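Local coordinates for aldehyde dehydrogenase (Burkholderia thailandensis, PDB 5J6B), which probably oxidises aldehydes to carboxylic acids with NADP as cofactor, as in other members of the aldehyde dehydrogenase family, at residues 299-303 with 304-308. Residues are numbered along the deposited sequence; the frame is centred on the assembly and turned at random.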
loop_
_atom_site.group_PDB
_atom_site.type_symbol
_atom_site.label_atom_id
_atom_site.label_comp_id
_atom_site.label_asym_id
_atom_site.label_seq_id
_atom_site.Cartn_x
_atom_site.Cartn_y
_atom_site.Cartn_z
ATOM N N ILE A 299 -37.884 -0.118 -1.770
ATOM C CA ILE A 299 -37.672 1.318 -1.893
ATOM C C ILE A 299 -38.232 1.973 -0.642
ATOM O O ILE A 299 -39.420 1.827 -0.346
ATOM C CB ILE A 299 -38.341 1.889 -3.151
ATOM C CG1 ILE A 299 -37.812 1.168 -4.402
ATOM C CG2 ILE A 299 -38.113 3.400 -3.215
ATOM C CD1 ILE A 299 -38.658 1.384 -5.646
ATOM N N ILE A 300 -37.379 2.715 0.067
ATOM C CA ILE A 300 -37.691 3.318 1.363
ATOM C C ILE A 300 -37.571 4.826 1.172
ATOM O O ILE A 300 -36.459 5.368 1.139
ATOM C CB ILE A 300 -36.744 2.811 2.461
ATOM C CG1 ILE A 300 -36.785 1.277 2.542
ATOM C CG2 ILE A 300 -37.073 3.448 3.816
ATOM C CD1 ILE A 300 -35.604 0.647 3.299
ATOM N N ALA A 301 -38.707 5.513 1.026
ATOM C CA ALA A 301 -38.736 6.900 0.580
ATOM C C ALA A 301 -39.259 7.820 1.673
ATOM O O ALA A 301 -40.252 7.504 2.340
ATOM C CB ALA A 301 -39.609 7.054 -0.671
ATOM N N HIS A 302 -38.607 8.973 1.820
ATOM C CA HIS A 302 -38.973 9.924 2.862
ATOM C C HIS A 302 -40.334 10.556 2.581
ATOM O O HIS A 302 -40.672 10.878 1.434
ATOM C CB HIS A 302 -37.908 11.020 2.990
ATOM C CG HIS A 302 -38.023 11.816 4.255
ATOM N ND1 HIS A 302 -38.901 12.870 4.398
ATOM C CD2 HIS A 302 -37.376 11.705 5.439
ATOM C CE1 HIS A 302 -38.787 13.378 5.612
ATOM N NE2 HIS A 302 -37.876 12.685 6.268
ATOM N N ALA A 303 -41.103 10.752 3.657
ATOM C CA ALA A 303 -42.448 11.314 3.571
ATOM C C ALA A 303 -42.484 12.629 2.801
ATOM O O ALA A 303 -43.471 12.918 2.120
ATOM C CB ALA A 303 -43.004 11.517 4.992
ATOM N N ASP A 304 -41.420 13.433 2.883
ATOM C CA ASP A 304 -41.415 14.732 2.213
ATOM C C ASP A 304 -41.454 14.612 0.691
ATOM O O ASP A 304 -41.930 15.532 0.016
ATOM C CB ASP A 304 -40.182 15.534 2.619
ATOM C CG ASP A 304 -40.272 16.069 4.029
ATOM O OD1 ASP A 304 -41.309 15.857 4.683
ATOM O OD2 ASP A 304 -39.311 16.732 4.463
ATOM N N VAL A 305 -40.921 13.527 0.127
ATOM C CA VAL A 305 -40.906 13.337 -1.319
ATOM C C VAL A 305 -41.777 12.173 -1.755
ATOM O O VAL A 305 -41.841 11.882 -2.956
ATOM C CB VAL A 305 -39.474 13.156 -1.857
ATOM C CG1 VAL A 305 -38.593 14.362 -1.498
ATOM C CG2 VAL A 305 -38.861 11.856 -1.328
ATOM N N TYR A 306 -42.484 11.531 -0.819
ATOM C CA TYR A 306 -43.100 10.234 -1.084
ATOM C C TYR A 306 -44.157 10.325 -2.178
ATOM O O TYR A 306 -44.149 9.532 -3.127
ATOM C CB TYR A 306 -43.715 9.675 0.200
ATOM C CG TYR A 306 -44.238 8.271 0.045
ATOM C CD1 TYR A 306 -45.558 8.032 -0.343
ATOM C CD2 TYR A 306 -43.415 7.178 0.275
ATOM C CE1 TYR A 306 -46.036 6.739 -0.490
ATOM C CE2 TYR A 306 -43.888 5.879 0.131
ATOM C CZ TYR A 306 -45.194 5.666 -0.251
ATOM O OH TYR A 306 -45.665 4.374 -0.384
ATOM N N ASP A 307 -45.087 11.272 -2.051
ATOM C CA ASP A 307 -46.190 11.350 -3.004
ATOM C C ASP A 307 -45.688 11.651 -4.410
ATOM O O ASP A 307 -46.163 11.055 -5.385
ATOM C CB ASP A 307 -47.202 12.407 -2.568
ATOM C CG ASP A 307 -47.928 12.037 -1.294
ATOM O OD1 ASP A 307 -47.976 10.838 -0.939
ATOM O OD2 ASP A 307 -48.462 12.961 -0.649
ATOM N N ALA A 308 -44.725 12.570 -4.538
ATOM C CA ALA A 308 -44.202 12.890 -5.865
ATOM C C ALA A 308 -43.423 11.713 -6.446
ATOM O O ALA A 308 -43.579 11.381 -7.628
ATOM C CB ALA A 308 -43.339 14.156 -5.795
HETATM O O HOH W 1 -44.944 13.482 -0.155
#
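His302 caps the helix that starts right after it, its ring nitrogen ND1 taking the N-H of Asp304. This N-cap sits at the turn from strand 298-302 into helix 303-319, a beta-to-alpha connection in the sheet that also holds strands 263-266 and 392-398.

The capping bond is 3.0 Å from Asp304 N to His302 ND1 and nearly straight, at 170°. The donor nitrogen is tilted slightly from the ring plane. With chi1 of His302 at -165°, CG points away from the backbone N and the ring swings toward the start of the helix. The other ring nitrogen, NE2, makes a weak hydrogen bond to Ser399 O, and the rings of His302 and Phe398 meet edge-to-face.

Backbone bonds close the turn. Val305 N donates to His302 O at 3.0 Å. Tyr306 N reaches Ala303 O only weakly, at 3.4 Å. A water links Ala303 O to Asp307 N, within the first helical turn.

Apolar contact comes from Tyr306, whose ring edge meets Ala301: CD2 is 3.9 Å from Ala301 CB. The phenol OH is hydrogen-bonded to Glu375 OE2.

Asp304 runs alongside His302, its carboxylate plane turned 69° from the imidazole. Its CG comes within 3.5 Å of His302 CE1.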